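Local coordinates for protein (soluble lytic transglycosylase SLT70) (Escherichia coli, PDB 1QSA) that cleaves the glycosidic bonds between N-acetylmuramic acid and N-acetylglucosamine in peptidoglycan, forming a 1,6-anhydro bond in the muramic acid residue, at residues N196-V201 against A226-E231; F204-G209 against A241-L246; V220-V225 against L235-L240. All blocks are in the same frame, centred on the assembly; numbering follows the deposited sequence.

Following the chain from its N terminus, the loop 196-201 comes first, then 204-209 and 220-225; the partners follow as 226-231 (interaction 1), 235-240 (interaction 3) and 241-246 (interaction 2). Counting residues between the segments, interaction 1 closes a loop of 24, interaction 2 one of 31 and interaction 3 one of nine, nearly all helical. Interaction 1 crosses both others, whereas interaction 3 is nested inside interaction 2. Interaction 1 joins the loop before helix 201-207 to the end of helix 212-228, interaction 2 joins helix 201-207 to the end of helix 230-243, and interaction 3 pairs helices 212-228 and 230-243. P198 and V201 pack on 220-225 and M236, while A205 touches L240.

Interaction 1 (N196-V201 against A226-E231); sequences NNPNTV and ARQDAE
The side-chain nitrogen ND2 of N199 is held from two sides: it donates to OE1 of Q228 across the contact and to OD1 of N197 within its own loop. The bond from N199 ND2 to Q228 OE1 is 3.1 Å long and nearly straight (173°), and OE1 lies close to the plane of the N199 amide. The two amides arrive from opposite directions with their planes 62° apart. The donor sits somewhat tilted from the plane of the Q228 carbonyl. Q228 spans the gap because its chain is extended beyond CG (chi2 177°). The other end of the same amide lies against the proline, with Q228 NE2 3.7 Å from P198 CG and the two side chains crossing at about a right angle.

N197 fixes the shape of the loop. Its OD1 takes the backbone N of N199 at 3.0 Å, an Asx turn, as well as ND2 of N199 at 3.0 Å. By bonding both nitrogens, N197 OD1 probably restrains the turning of the N199 amide that faces Q228. The backbone O of N197 is gripped twice by T200, through N at 3.1 Å and through OG1 at 2.8 Å. The contact as a whole is small and mostly exposed.

The loop links helix 185-196 to helix 201-207 and runs past the C-terminal end of helix 212-228, where P198 rests on S224 and N199 on V225. N199 also touches N232 on helix 230-243, whose first turn is capped by D229 OD1 bonding to the backbone N of N232.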
loop_
_atom_site.group_PDB
_atom_site.type_symbol
_atom_site.label_atom_id
_atom_site.label_comp_id
_atom_site.label_asym_id
_atom_site.label_seq_id
_atom_site.Cartn_x
_atom_site.Cartn_y
_atom_site.Cartn_z
ATOM N N ASN A 196 -5.907 -25.020 13.178
ATOM C CA ASN A 196 -5.780 -25.978 12.083
ATOM C C ASN A 196 -7.010 -25.991 11.176
ATOM O O ASN A 196 -6.891 -26.051 9.946
ATOM C CB ASN A 196 -5.535 -27.386 12.633
ATOM C CG ASN A 196 -5.289 -28.411 11.526
ATOM O OD1 ASN A 196 -4.345 -28.288 10.739
ATOM N ND2 ASN A 196 -6.143 -29.425 11.463
ATOM N N ASN A 197 -8.190 -25.944 11.787
ATOM C CA ASN A 197 -9.448 -25.977 11.049
ATOM C C ASN A 197 -10.498 -25.184 11.821
ATOM O O ASN A 197 -10.997 -25.631 12.856
ATOM C CB ASN A 197 -9.891 -27.432 10.860
ATOM C CG ASN A 197 -11.215 -27.552 10.152
ATOM O OD1 ASN A 197 -11.756 -26.569 9.641
ATOM N ND2 ASN A 197 -11.751 -28.767 10.116
ATOM N N PRO A 198 -10.862 -23.995 11.303
ATOM C CA PRO A 198 -11.850 -23.130 11.946
ATOM C C PRO A 198 -13.230 -23.759 12.073
ATOM O O PRO A 198 -14.063 -23.274 12.826
ATOM C CB PRO A 198 -11.859 -21.895 11.047
ATOM C CG PRO A 198 -11.547 -22.444 9.704
ATOM C CD PRO A 198 -10.467 -23.458 9.987
ATOM N N ASN A 199 -13.459 -24.854 11.353
ATOM C CA ASN A 199 -14.744 -25.534 11.429
ATOM C C ASN A 199 -14.943 -26.261 12.747
ATOM O O ASN A 199 -16.037 -26.747 13.016
ATOM C CB ASN A 199 -14.961 -26.457 10.229
ATOM C CG ASN A 199 -15.155 -25.676 8.956
ATOM O OD1 ASN A 199 -16.169 -24.996 8.783
ATOM N ND2 ASN A 199 -14.151 -25.701 8.087
ATOM N N THR A 200 -13.900 -26.312 13.581
ATOM C CA THR A 200 -14.031 -26.926 14.904
ATOM C C THR A 200 -14.524 -25.870 15.912
ATOM O O THR A 200 -14.622 -26.141 17.109
ATOM C CB THR A 200 -12.686 -27.493 15.418
ATOM O OG1 THR A 200 -11.702 -26.446 15.459
ATOM C CG2 THR A 200 -12.191 -28.608 14.521
ATOM N N VAL A 201 -14.881 -24.683 15.425
ATOM C CA VAL A 201 -15.307 -23.597 16.306
ATOM C C VAL A 201 -16.444 -23.871 17.293
ATOM O O VAL A 201 -16.372 -23.432 18.439
ATOM C CB VAL A 201 -15.572 -22.270 15.530
ATOM C CG1 VAL A 201 -16.789 -22.396 14.608
ATOM C CG2 VAL A 201 -15.736 -21.113 16.515
ATOM N N ALA A 226 -17.378 -18.497 7.905
ATOM C CA ALA A 226 -18.312 -17.742 7.062
ATOM C C ALA A 226 -17.746 -17.468 5.680
ATOM O O ALA A 226 -18.495 -17.365 4.703
ATOM C CB ALA A 226 -18.704 -16.428 7.726
ATOM N N ARG A 227 -16.429 -17.305 5.608
ATOM C CA ARG A 227 -15.766 -17.044 4.335
ATOM C C ARG A 227 -15.851 -18.278 3.435
ATOM O O ARG A 227 -15.956 -18.156 2.216
ATOM C CB ARG A 227 -14.309 -16.647 4.581
ATOM C CG ARG A 227 -13.569 -16.165 3.346
ATOM C CD ARG A 227 -12.179 -15.681 3.723
ATOM N NE ARG A 227 -11.398 -15.277 2.558
ATOM C CZ ARG A 227 -10.518 -16.056 1.936
ATOM N NH1 ARG A 227 -10.296 -17.295 2.363
ATOM N NH2 ARG A 227 -9.855 -15.595 0.884
ATOM N N GLN A 228 -15.820 -19.461 4.047
ATOM C CA GLN A 228 -15.907 -20.729 3.330
ATOM C C GLN A 228 -17.357 -21.081 2.967
ATOM O O GLN A 228 -17.637 -21.521 1.852
ATOM C CB GLN A 228 -15.343 -21.872 4.190
ATOM C CG GLN A 228 -13.859 -21.783 4.527
ATOM C CD GLN A 228 -13.394 -22.914 5.447
ATOM O OE1 GLN A 228 -14.072 -23.935 5.590
ATOM N NE2 GLN A 228 -12.235 -22.729 6.077
ATOM N N ASP A 229 -18.267 -20.867 3.914
ATOM C CA ASP A 229 -19.677 -21.212 3.743
ATOM C C ASP A 229 -20.536 -20.283 4.600
ATOM O O ASP A 229 -20.740 -20.523 5.797
ATOM C CB ASP A 229 -19.862 -22.675 4.178
ATOM C CG ASP A 229 -21.237 -23.242 3.838
ATOM O OD1 ASP A 229 -22.248 -22.515 3.882
ATOM O OD2 ASP A 229 -21.300 -24.457 3.551
ATOM N N ALA A 230 -21.068 -19.240 3.970
ATOM C CA ALA A 230 -21.887 -18.254 4.660
ATOM C C ALA A 230 -23.134 -18.825 5.330
ATOM O O ALA A 230 -23.524 -18.359 6.402
ATOM C CB ALA A 230 -22.265 -17.117 3.707
ATOM N N GLU A 231 -23.745 -19.838 4.714
ATOM C CA GLU A 231 -24.953 -20.449 5.270
ATOM C C GLU A 231 -24.651 -21.274 6.521
ATOM O O GLU A 231 -25.390 -21.210 7.507
ATOM C CB GLU A 231 -25.670 -21.304 4.216
ATOM C CG GLU A 231 -27.011 -21.909 4.682
ATOM C CD GLU A 231 -28.088 -20.877 5.003
ATOM O OE1 GLU A 231 -27.849 -19.659 4.864
ATOM O OE2 GLU A 231 -29.200 -21.283 5.400
#

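Interaction 2 (F204-G209 against A241-L246); sequences FARTTG and AQAQQL. With SO4 (sulfate ion), chain G.
A205 and R206 of helix 201-207 lie against A243 and Q244 where helix 230-243 ends, a close helix-to-helix approach within the alpha-superhelix. The backbones come near each other, 5.2 Å between R206 CA and A243 CA, consistent with the small side chains at A205 and A243. The methyl CB of A205 points toward the end of helix 230-243 and meets Q244 CG at 3.8 Å, with the methyl of A243 close by. A243 CB in turn touches R206 CG at 3.7 Å, on the aliphatic beginning of the arginine chain. No direct hydrogen bond crosses between the segments here.

Beside this packed patch, a water does the polar bridging among buried residues. It donates to A205 O at 2.9 Å and to T208 OG1 at 3.0 Å, and accepts from Q244 NE2 at 2.9 Å. Q244 keeps its CG next to its own backbone N (chi1 -61°) and then runs extended, which carries the amide alongside A205. NE2 is gripped again by the carbonyl oxygen of T214 on helix 212-228, and T208 OG1 also donates to F204 O.

The solvent side is far looser. R206 stretches away from the alanines, and its NE meets a second water 3.0 Å off, in the plane of the guanidinium; that water reaches Q242 OE1 only weakly. Past the helix end, a sulfate, probably from the crystallisation liquor, is also bound by the backbone N of A210, and Q245 NE2 donates to its O3 at 3.0 Å, with an N-H...O angle of 166°.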
loop_
_atom_site.group_PDB
_atom_site.type_symbol
_atom_site.label_atom_id
_atom_site.label_comp_id
_atom_site.label_asym_id
_atom_site.label_seq_id
_atom_site.Cartn_x
_atom_site.Cartn_y
_atom_site.Cartn_z
ATOM N N PHE A 204 -15.026 -26.121 19.902
ATOM C CA PHE A 204 -14.120 -25.294 20.706
ATOM C C PHE A 204 -14.929 -24.493 21.736
ATOM O O PHE A 204 -14.588 -24.462 22.915
ATOM C CB PHE A 204 -13.332 -24.334 19.788
ATOM C CG PHE A 204 -12.465 -23.335 20.525
ATOM C CD1 PHE A 204 -11.155 -23.663 20.892
ATOM C CD2 PHE A 204 -12.946 -22.055 20.824
ATOM C CE1 PHE A 204 -10.336 -22.729 21.545
ATOM C CE2 PHE A 204 -12.137 -21.111 21.479
ATOM C CZ PHE A 204 -10.827 -21.451 21.838
ATOM N N ALA A 205 -16.011 -23.867 21.275
ATOM C CA ALA A 205 -16.880 -23.048 22.116
ATOM C C ALA A 205 -17.594 -23.826 23.227
ATOM O O ALA A 205 -17.791 -23.313 24.321
ATOM C CB ALA A 205 -17.908 -22.333 21.252
ATOM N N ARG A 206 -17.987 -25.059 22.929
ATOM C CA ARG A 206 -18.694 -25.885 23.900
ATOM C C ARG A 206 -17.791 -26.609 24.896
ATOM O O ARG A 206 -18.196 -26.844 26.034
ATOM C CB ARG A 206 -19.566 -26.914 23.175
ATOM C CG ARG A 206 -20.712 -26.318 22.391
ATOM C CD ARG A 206 -21.400 -27.380 21.562
ATOM N NE ARG A 206 -22.685 -26.913 21.055
ATOM C CZ ARG A 206 -23.417 -27.565 20.156
ATOM N NH1 ARG A 206 -22.979 -28.705 19.640
ATOM N NH2 ARG A 206 -24.581 -27.060 19.759
ATOM N N THR A 207 -16.577 -26.959 24.474
ATOM C CA THR A 207 -15.654 -27.688 25.341
ATOM C C THR A 207 -14.686 -26.851 26.174
ATOM O O THR A 207 -13.933 -27.403 26.976
ATOM C CB THR A 207 -14.855 -28.745 24.558
ATOM O OG1 THR A 207 -14.018 -28.103 23.586
ATOM C CG2 THR A 207 -15.799 -29.718 23.867
ATOM N N THR A 208 -14.676 -25.538 25.961
ATOM C CA THR A 208 -13.811 -24.642 26.730
ATOM C C THR A 208 -14.698 -23.683 27.512
ATOM O O THR A 208 -15.859 -23.454 27.153
ATOM C CB THR A 208 -12.849 -23.797 25.828
ATOM O OG1 THR A 208 -13.608 -22.866 25.042
ATOM C CG2 THR A 208 -12.016 -24.685 24.915
ATOM N N GLY A 209 -14.167 -23.138 28.601
ATOM C CA GLY A 209 -14.926 -22.191 29.386
ATOM C C GLY A 209 -14.988 -20.886 28.626
ATOM O O GLY A 209 -13.978 -20.445 28.071
ATOM N N ALA A 241 -23.841 -18.639 20.231
ATOM C CA ALA A 241 -24.247 -17.651 21.223
ATOM C C ALA A 241 -24.599 -18.334 22.543
ATOM O O ALA A 241 -24.248 -17.846 23.614
ATOM C CB ALA A 241 -25.431 -16.826 20.712
ATOM N N GLN A 242 -25.248 -19.492 22.453
ATOM C CA GLN A 242 -25.633 -20.246 23.643
ATOM C C GLN A 242 -24.425 -20.906 24.324
ATOM O O GLN A 242 -24.320 -20.894 25.548
ATOM C CB GLN A 242 -26.688 -21.295 23.283
ATOM C CG GLN A 242 -27.222 -22.087 24.472
ATOM C CD GLN A 242 -26.736 -23.522 24.468
ATOM O OE1 GLN A 242 -25.612 -23.812 24.884
ATOM N NE2 GLN A 242 -27.575 -24.430 23.974
ATOM N N ALA A 243 -23.512 -21.460 23.529
ATOM C CA ALA A 243 -22.313 -22.116 24.064
ATOM C C ALA A 243 -21.387 -21.172 24.839
ATOM O O ALA A 243 -20.717 -21.594 25.791
ATOM C CB ALA A 243 -21.541 -22.797 22.945
ATOM N N GLN A 244 -21.347 -19.901 24.441
ATOM C CA GLN A 244 -20.484 -18.931 25.112
ATOM C C GLN A 244 -21.211 -17.810 25.836
ATOM O O GLN A 244 -20.581 -16.842 26.267
ATOM C CB GLN A 244 -19.469 -18.344 24.125
ATOM C CG GLN A 244 -18.555 -19.392 23.535
ATOM C CD GLN A 244 -17.447 -18.779 22.699
ATOM O OE1 GLN A 244 -17.706 -17.932 21.840
ATOM N NE2 GLN A 244 -16.212 -19.217 22.933
ATOM N N GLN A 245 -22.530 -17.956 25.989
ATOM C CA GLN A 245 -23.373 -16.965 26.667
ATOM C C GLN A 245 -23.071 -15.559 26.158
ATOM O O GLN A 245 -22.910 -14.626 26.936
ATOM C CB GLN A 245 -23.170 -17.023 28.192
ATOM C CG GLN A 245 -23.069 -18.436 28.792
ATOM C CD GLN A 245 -21.615 -18.874 29.051
ATOM O OE1 GLN A 245 -20.803 -18.107 29.576
ATOM N NE2 GLN A 245 -21.290 -20.111 28.681
ATOM N N LEU A 246 -22.998 -15.410 24.838
ATOM C CA LEU A 246 -22.678 -14.120 24.240
ATOM C C LEU A 246 -23.691 -13.014 24.510
ATOM O O LEU A 246 -24.903 -13.260 24.540
ATOM C CB LEU A 246 -22.471 -14.276 22.734
ATOM C CG LEU A 246 -21.403 -15.272 22.281
ATOM C CD1 LEU A 246 -21.346 -15.269 20.768
ATOM C CD2 LEU A 246 -20.038 -14.936 22.868
HETATM S S SO4 G . -18.803 -22.176 30.671
HETATM O O1 SO4 G . -18.408 -23.579 30.463
HETATM O O2 SO4 G . -17.893 -21.543 31.645
HETATM O O3 SO4 G . -18.733 -21.449 29.388
HETATM O O4 SO4 G . -20.188 -22.127 31.187
HETATM O O HOH W 1 -16.011 -21.154 25.084
HETATM O O HOH W 2 -24.590 -24.755 21.851
#

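Interaction 3 (V220-V225 against L235-L240); sequences VAFASV and LMIPSL
F222 pushes its ring from helix 212-228 into a group of three side chains, M236, I237 and L240, and carries most of the contact. The sulfur contact is Met-aromatic: M236 SD lies beside the ring edge, 4.1 Å from F222 CD1 and near the ring plane, 5.4 Å from the centroid. With CG anti to the backbone N (chi1 -174°), the M236 chain runs antiparallel alongside the F222 side chain.

The remaining contacts are purely apolar. I237 CG1 touches the far end of the ring at F222 CZ, 3.6 Å away, the two side chains being roughly perpendicular, and L240 CD2 approaches F222 CD1 at 3.7 Å. A bend at chi3 brings M236 CE to 4.3 Å from V225 CG1. Helix 248-260 adds L254, I257 and V258 around the same phenyl. Cutting F222 back to an alanine is likely to open a gap between the helices and leave M236 SD without its aromatic neighbour.

The segment axes run 12.0 Å apart at 161°, with helix 230-243 kinked at P238: consecutive helices 212-228 and 230-243 packed antiparallel as a helical hairpin, as expected in the alpha-superhelix of this protein.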
loop_
_atom_site.group_PDB
_atom_site.type_symbol
_atom_site.label_atom_id
_atom_site.label_comp_id
_atom_site.label_asym_id
_atom_site.label_seq_id
_atom_site.Cartn_x
_atom_site.Cartn_y
_atom_site.Cartn_z
ATOM N N VAL A 220 -12.974 -15.105 15.613
ATOM C CA VAL A 220 -12.078 -15.077 14.455
ATOM C C VAL A 220 -12.305 -16.347 13.615
ATOM O O VAL A 220 -12.454 -16.280 12.392
ATOM C CB VAL A 220 -10.584 -14.978 14.877
ATOM C CG1 VAL A 220 -9.683 -15.008 13.635
ATOM C CG2 VAL A 220 -10.330 -13.687 15.663
ATOM N N ALA A 221 -12.357 -17.503 14.273
ATOM C CA ALA A 221 -12.576 -18.759 13.563
ATOM C C ALA A 221 -13.930 -18.727 12.840
ATOM O O ALA A 221 -14.061 -19.202 11.720
ATOM C CB ALA A 221 -12.521 -19.930 14.529
ATOM N N PHE A 222 -14.921 -18.126 13.491
ATOM C CA PHE A 222 -16.268 -18.023 12.928
ATOM C C PHE A 222 -16.223 -17.247 11.607
ATOM O O PHE A 222 -16.887 -17.623 10.636
ATOM C CB PHE A 222 -17.205 -17.346 13.930
ATOM C CG PHE A 222 -18.615 -17.148 13.415
ATOM C CD1 PHE A 222 -19.544 -18.184 13.465
ATOM C CD2 PHE A 222 -19.010 -15.916 12.906
ATOM C CE1 PHE A 222 -20.859 -17.989 13.012
ATOM C CE2 PHE A 222 -20.312 -15.711 12.453
ATOM C CZ PHE A 222 -21.236 -16.743 12.505
ATOM N N ALA A 223 -15.442 -16.172 11.575
ATOM C CA ALA A 223 -15.284 -15.384 10.356
ATOM C C ALA A 223 -14.662 -16.247 9.241
ATOM O O ALA A 223 -15.053 -16.150 8.079
ATOM C CB ALA A 223 -14.428 -14.160 10.633
ATOM N N SER A 224 -13.717 -17.120 9.593
ATOM C CA SER A 224 -13.088 -18.002 8.600
ATOM C C SER A 224 -14.115 -18.996 8.052
ATOM O O SER A 224 -14.128 -19.296 6.846
ATOM C CB SER A 224 -11.891 -18.749 9.204
ATOM O OG SER A 224 -10.911 -17.835 9.662
ATOM N N VAL A 225 -14.975 -19.498 8.940
ATOM C CA VAL A 225 -16.030 -20.436 8.546
ATOM C C VAL A 225 -17.002 -19.738 7.594
ATOM O O VAL A 225 -17.400 -20.323 6.590
ATOM C CB VAL A 225 -16.824 -20.964 9.770
ATOM C CG1 VAL A 225 -18.061 -21.755 9.310
ATOM C CG2 VAL A 225 -15.925 -21.853 10.634
ATOM N N LEU A 235 -26.376 -20.328 10.174
ATOM C CA LEU A 235 -27.128 -21.313 10.952
ATOM C C LEU A 235 -26.513 -21.653 12.306
ATOM O O LEU A 235 -27.206 -22.122 13.213
ATOM C CB LEU A 235 -27.306 -22.589 10.135
ATOM C CG LEU A 235 -28.197 -22.456 8.901
ATOM C CD1 LEU A 235 -28.182 -23.760 8.130
ATOM C CD2 LEU A 235 -29.612 -22.070 9.308
ATOM N N MET A 236 -25.215 -21.394 12.445
ATOM C CA MET A 236 -24.489 -21.680 13.680
ATOM C C MET A 236 -24.620 -20.627 14.784
ATOM O O MET A 236 -24.349 -20.919 15.954
ATOM C CB MET A 236 -23.004 -21.857 13.357
ATOM C CG MET A 236 -22.156 -22.292 14.535
ATOM S SD MET A 236 -20.393 -22.168 14.175
ATOM C CE MET A 236 -20.250 -23.226 12.751
ATOM N N ILE A 237 -25.038 -19.413 14.432
ATOM C CA ILE A 237 -25.117 -18.349 15.418
ATOM C C ILE A 237 -25.852 -18.685 16.722
ATOM O O ILE A 237 -25.326 -18.427 17.807
ATOM C CB ILE A 237 -25.612 -17.015 14.804
ATOM C CG1 ILE A 237 -24.591 -16.505 13.783
ATOM C CG2 ILE A 237 -25.823 -15.968 15.895
ATOM C CD1 ILE A 237 -24.976 -15.187 13.109
ATOM N N PRO A 238 -27.064 -19.270 16.643
ATOM C CA PRO A 238 -27.742 -19.579 17.909
ATOM C C PRO A 238 -26.941 -20.516 18.815
ATOM O O PRO A 238 -26.804 -20.250 20.013
ATOM C CB PRO A 238 -29.064 -20.207 17.454
ATOM C CG PRO A 238 -29.345 -19.501 16.164
ATOM C CD PRO A 238 -27.971 -19.453 15.494
ATOM N N SER A 239 -26.391 -21.585 18.241
ATOM C CA SER A 239 -25.605 -22.551 19.006
ATOM C C SER A 239 -24.347 -21.928 19.601
ATOM O O SER A 239 -23.984 -22.225 20.742
ATOM C CB SER A 239 -25.213 -23.739 18.134
ATOM O OG SER A 239 -26.341 -24.538 17.827
ATOM N N LEU A 240 -23.677 -21.074 18.827
ATOM C CA LEU A 240 -22.459 -20.417 19.302
ATOM C C LEU A 240 -22.775 -19.415 20.414
ATOM O O LEU A 240 -22.084 -19.367 21.431
ATOM C CB LEU A 240 -21.734 -19.726 18.138
ATOM C CG LEU A 240 -20.353 -19.129 18.427
ATOM C CD1 LEU A 240 -19.434 -20.161 19.084
ATOM C CD2 LEU A 240 -19.754 -18.632 17.117
#